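Local coordinates for plasmid pRiA4b Orf3-like domain-containing protein (Methanosarcina mazei, PDB 2I1S) that is of unknown function but belongs to the plasmid pRiA4b ORF-3-like family and folds around a large mixed beta sheet, at residues 28-38 / 85-94. Sequence-based numbering, arbitrary orientation.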
loop_
_atom_site.group_PDB
_atom_site.type_symbol
_atom_site.label_atom_id
_atom_site.label_comp_id
_atom_site.label_asym_id
_atom_site.label_seq_id
_atom_site.Cartn_x
_atom_site.Cartn_y
_atom_site.Cartn_z
ATOM N N VAL A 28 8.154 -0.750 -9.875
ATOM C CA VAL A 28 7.340 -1.723 -10.621
ATOM C C VAL A 28 7.536 -1.622 -12.152
ATOM O O VAL A 28 7.830 -0.546 -12.647
ATOM C CB VAL A 28 5.817 -1.627 -10.235
ATOM C CG1 VAL A 28 5.616 -2.018 -8.794
ATOM C CG2 VAL A 28 5.270 -0.235 -10.484
ATOM N N PRO A 29 7.391 -2.754 -12.893
ATOM C CA PRO A 29 7.388 -2.651 -14.347
ATOM C C PRO A 29 6.349 -1.644 -14.823
ATOM O O PRO A 29 5.222 -1.594 -14.277
ATOM C CB PRO A 29 7.003 -4.077 -14.809
ATOM C CG PRO A 29 7.507 -4.967 -13.716
ATOM C CD PRO A 29 7.268 -4.162 -12.449
ATOM N N GLU A 30 6.732 -0.852 -15.823
ATOM C CA GLU A 30 5.844 0.140 -16.415
ATOM C C GLU A 30 4.566 -0.477 -17.015
ATOM O O GLU A 30 3.523 0.165 -17.022
ATOM C CB GLU A 30 6.597 1.011 -17.450
ATOM C CG GLU A 30 7.089 0.244 -18.700
ATOM C CD GLU A 30 7.686 1.145 -19.790
ATOM O OE1 GLU A 30 7.414 2.374 -19.781
ATOM O OE2 GLU A 30 8.422 0.609 -20.656
ATOM N N ASN A 31 4.636 -1.729 -17.482
ATOM C CA ASN A 31 3.481 -2.372 -18.123
ATOM C C ASN A 31 2.478 -3.034 -17.142
ATOM O O ASN A 31 1.541 -3.762 -17.546
ATOM C CB ASN A 31 3.942 -3.340 -19.230
ATOM C CG ASN A 31 4.642 -4.589 -18.678
ATOM O OD1 ASN A 31 5.087 -4.626 -17.511
ATOM N ND2 ASN A 31 4.747 -5.621 -19.521
ATOM N N TYR A 32 2.693 -2.776 -15.866
ATOM C CA TYR A 32 1.846 -3.270 -14.790
ATOM C C TYR A 32 0.428 -2.767 -14.891
ATOM O O TYR A 32 0.205 -1.610 -15.251
ATOM C CB TYR A 32 2.421 -2.856 -13.435
ATOM C CG TYR A 32 3.034 -4.000 -12.646
ATOM C CD1 TYR A 32 3.564 -5.121 -13.291
ATOM C CD2 TYR A 32 3.100 -3.942 -11.254
ATOM C CE1 TYR A 32 4.108 -6.164 -12.565
ATOM C CE2 TYR A 32 3.640 -4.960 -10.528
ATOM C CZ TYR A 32 4.152 -6.065 -11.175
ATOM O OH TYR A 32 4.678 -7.096 -10.413
ATOM N N THR A 33 -0.522 -3.669 -14.603
ATOM C CA THR A 33 -1.925 -3.317 -14.495
ATOM C C THR A 33 -2.149 -2.859 -13.054
ATOM O O THR A 33 -1.247 -2.974 -12.211
ATOM C CB THR A 33 -2.854 -4.506 -14.828
ATOM O OG1 THR A 33 -2.673 -5.554 -13.863
ATOM C CG2 THR A 33 -2.565 -5.065 -16.207
ATOM N N PHE A 34 -3.332 -2.321 -12.765
ATOM C CA PHE A 34 -3.704 -2.041 -11.383
ATOM C C PHE A 34 -3.830 -3.305 -10.525
ATOM O O PHE A 34 -3.530 -3.255 -9.344
ATOM C CB PHE A 34 -4.919 -1.112 -11.308
ATOM C CG PHE A 34 -4.573 0.325 -11.610
ATOM C CD1 PHE A 34 -4.407 1.249 -10.580
ATOM C CD2 PHE A 34 -4.338 0.737 -12.914
ATOM C CE1 PHE A 34 -4.051 2.584 -10.863
ATOM C CE2 PHE A 34 -3.976 2.060 -13.198
ATOM C CZ PHE A 34 -3.838 2.987 -12.177
ATOM N N LEU A 35 -4.216 -4.440 -11.104
ATOM C CA LEU A 35 -4.268 -5.678 -10.324
ATOM C C LEU A 35 -2.884 -6.002 -9.779
ATOM O O LEU A 35 -2.730 -6.256 -8.587
ATOM C CB LEU A 35 -4.828 -6.853 -11.135
ATOM C CG LEU A 35 -4.955 -8.211 -10.422
ATOM C CD1 LEU A 35 -5.805 -8.113 -9.118
ATOM C CD2 LEU A 35 -5.555 -9.262 -11.330
ATOM N N ASP A 36 -1.901 -5.983 -10.670
ATOM C CA ASP A 36 -0.489 -6.177 -10.349
ATOM C C ASP A 36 -0.004 -5.278 -9.221
ATOM O O ASP A 36 0.733 -5.747 -8.323
ATOM C CB ASP A 36 0.369 -5.885 -11.587
ATOM C CG ASP A 36 0.252 -6.945 -12.670
ATOM O OD1 ASP A 36 -0.004 -8.128 -12.352
ATOM O OD2 ASP A 36 0.429 -6.590 -13.852
ATOM N N LEU A 37 -0.427 -4.008 -9.262
ATOM C CA LEU A 37 -0.121 -3.029 -8.215
ATOM C C LEU A 37 -0.833 -3.316 -6.882
ATOM O O LEU A 37 -0.218 -3.213 -5.806
ATOM C CB LEU A 37 -0.439 -1.613 -8.709
ATOM C CG LEU A 37 -0.248 -0.443 -7.729
ATOM C CD1 LEU A 37 1.223 -0.297 -7.359
ATOM C CD2 LEU A 37 -0.825 0.900 -8.227
ATOM N N HIS A 38 -2.127 -3.646 -6.941
ATOM C CA HIS A 38 -2.844 -4.134 -5.759
ATOM C C HIS A 38 -2.022 -5.207 -5.058
ATOM O O HIS A 38 -1.786 -5.128 -3.847
ATOM C CB HIS A 38 -4.214 -4.684 -6.153
ATOM C CG HIS A 38 -4.782 -5.666 -5.173
ATOM N ND1 HIS A 38 -5.152 -5.311 -3.895
ATOM C CD2 HIS A 38 -5.075 -6.986 -5.294
ATOM C CE1 HIS A 38 -5.647 -6.365 -3.268
ATOM N NE2 HIS A 38 -5.604 -7.395 -4.095
ATOM N N GLU A 85 -9.440 -3.203 -13.183
ATOM C CA GLU A 85 -8.044 -3.160 -12.803
ATOM C C GLU A 85 -7.187 -4.167 -13.558
ATOM O O GLU A 85 -5.983 -3.998 -13.642
ATOM C CB GLU A 85 -7.913 -3.388 -11.280
ATOM C CG GLU A 85 -8.459 -4.748 -10.751
ATOM C CD GLU A 85 -8.175 -4.958 -9.262
ATOM O OE1 GLU A 85 -7.364 -4.206 -8.704
ATOM O OE2 GLU A 85 -8.772 -5.857 -8.633
ATOM N N LYS A 86 -7.800 -5.243 -14.052
ATOM C CA LYS A 86 -7.079 -6.242 -14.864
ATOM C C LYS A 86 -6.732 -5.622 -16.212
ATOM O O LYS A 86 -5.727 -5.978 -16.809
ATOM C CB LYS A 86 -7.907 -7.527 -15.096
ATOM C CG LYS A 86 -8.118 -8.373 -13.865
ATOM C CD LYS A 86 -8.752 -9.709 -14.203
ATOM C CE LYS A 86 -8.766 -10.623 -12.966
ATOM N NZ LYS A 86 -9.560 -11.869 -13.123
ATOM N N LYS A 87 -7.585 -4.693 -16.662
ATOM C CA LYS A 87 -7.439 -3.958 -17.923
ATOM C C LYS A 87 -6.656 -2.648 -17.811
ATOM O O LYS A 87 -5.799 -2.376 -18.640
ATOM C CB LYS A 87 -8.825 -3.665 -18.504
ATOM C CG LYS A 87 -9.468 -4.886 -19.158
ATOM C CD LYS A 87 -10.969 -4.738 -19.247
ATOM C CE LYS A 87 -11.514 -5.557 -20.405
ATOM N NZ LYS A 87 -12.983 -5.431 -20.447
ATOM N N ALA A 88 -6.974 -1.838 -16.797
ATOM C CA ALA A 88 -6.330 -0.541 -16.567
ATOM C C ALA A 88 -4.831 -0.724 -16.356
ATOM O O ALA A 88 -4.396 -1.533 -15.509
ATOM C CB ALA A 88 -6.954 0.147 -15.394
ATOM N N LYS A 89 -4.045 -0.003 -17.154
ATOM C CA LYS A 89 -2.590 -0.072 -17.089
ATOM C C LYS A 89 -2.060 1.137 -16.320
ATOM O O LYS A 89 -2.579 2.231 -16.488
ATOM C CB LYS A 89 -2.023 -0.088 -18.512
ATOM C CG LYS A 89 -2.275 -1.394 -19.290
ATOM C CD LYS A 89 -1.330 -2.524 -18.807
ATOM C CE LYS A 89 -0.865 -3.479 -19.942
ATOM N NZ LYS A 89 -1.680 -4.742 -20.028
ATOM N N LEU A 90 -1.037 0.957 -15.481
ATOM C CA LEU A 90 -0.419 2.107 -14.779
ATOM C C LEU A 90 0.013 3.201 -15.740
ATOM O O LEU A 90 -0.210 4.393 -15.470
ATOM C CB LEU A 90 0.800 1.690 -13.949
ATOM C CG LEU A 90 0.584 0.662 -12.840
ATOM C CD1 LEU A 90 1.868 0.519 -12.002
ATOM C CD2 LEU A 90 -0.597 1.021 -11.983
ATOM N N SER A 91 0.613 2.770 -16.857
ATOM C CA SER A 91 1.132 3.623 -17.935
ATOM C C SER A 91 0.079 4.460 -18.664
ATOM O O SER A 91 0.416 5.401 -19.372
ATOM C CB SER A 91 1.914 2.776 -18.950
ATOM O OG SER A 91 1.060 2.007 -19.789
ATOM N N ASP A 92 -1.189 4.108 -18.495
ATOM C CA ASP A 92 -2.288 4.910 -19.017
ATOM C C ASP A 92 -2.715 6.029 -18.060
ATOM O O ASP A 92 -3.404 6.970 -18.477
ATOM C CB ASP A 92 -3.473 4.006 -19.328
ATOM C CG ASP A 92 -3.260 3.185 -20.604
ATOM O OD1 ASP A 92 -2.640 3.708 -21.569
ATOM O OD2 ASP A 92 -3.713 2.013 -20.630
ATOM N N TYR A 93 -2.291 5.930 -16.794
ATOM C CA TYR A 93 -2.704 6.863 -15.738
ATOM C C TYR A 93 -1.589 7.699 -15.107
ATOM O O TYR A 93 -1.713 8.925 -14.999
ATOM C CB TYR A 93 -3.434 6.120 -14.628
ATOM C CG TYR A 93 -4.864 5.774 -14.955
ATOM C CD1 TYR A 93 -5.890 6.643 -14.636
ATOM C CD2 TYR A 93 -5.184 4.562 -15.552
ATOM C CE1 TYR A 93 -7.199 6.333 -14.922
ATOM C CE2 TYR A 93 -6.492 4.237 -15.851
ATOM C CZ TYR A 93 -7.504 5.128 -15.541
ATOM O OH TYR A 93 -8.819 4.816 -15.828
ATOM N N PHE A 94 -0.526 7.036 -14.657
ATOM C CA PHE A 94 0.588 7.719 -14.008
ATOM C C PHE A 94 1.488 8.406 -15.027
ATOM O O PHE A 94 1.983 7.789 -15.975
ATOM C CB PHE A 94 1.433 6.752 -13.161
ATOM C CG PHE A 94 0.761 6.281 -11.887
ATOM C CD1 PHE A 94 0.018 5.099 -11.874
ATOM C CD2 PHE A 94 0.932 6.987 -10.687
ATOM C CE1 PHE A 94 -0.601 4.648 -10.700
ATOM C CE2 PHE A 94 0.337 6.551 -9.514
ATOM C CZ PHE A 94 -0.437 5.365 -9.516
#
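Leu90 N gives a nearly straight hydrogen bond to Tyr32 O (2.9 Å), and Phe34 N donates to Ala88 O (3.0 Å). These two bonds flank Thr33 and Lys89, whose backbones form a single beta bridge. Leu35 N reaches Glu85 O (3.1 Å) in a third backbone hydrogen bond, from above the carbonyl plane. The first turn of helix 34-44 thus gives two of its amides to carbonyls of residues 85-94.

Thr33 N-caps that helix. Thr33 N donates to Asp36 OD2, and a weak return bond from Asp36 N to Thr33 OG1 completes a capping box. The methyl of Thr33 is left to face Lys86 O and the bent chain of Lys89.

Apolar contacts centre on Phe34 and Leu90. Leu90 CD2 sits over the middle of one face of the Phe34 ring, a CH-pi contact 3.7 Å from the centroid. The same methyl touches Leu37 CD2. The other branch, CD1, touches both Val28 CG2 and Tyr32 CB. Phe34 turns its edge to the face of Tyr93 in an offset T-shaped pair, with planes at 85°. Its CG is anti to the carbonyl carbon (chi1 -76°), which directs the ring between Ala88 CB and Phe94 CE1. An alanine in place of Phe34 would probably leave Leu90 CD2 and the Tyr93 face without their aromatic partner and open a gap beside them. Leu35 and Lys86 lie side by side, with Leu35 CD2 3.7 Å from Lys86 CG.

The contact joins the start of helix 34-44 to the segment that follows strand 82-84. Phe55 of strand 53-58 and Ile68 of strand 65-69 also pack on Phe34. Glu85 OE1 is hydrogen-bonded to His53 of strand 53-58 and Tyr93 OH to Asp66 of strand 65-69, which ties residues 85-94 to two strands of the sheet.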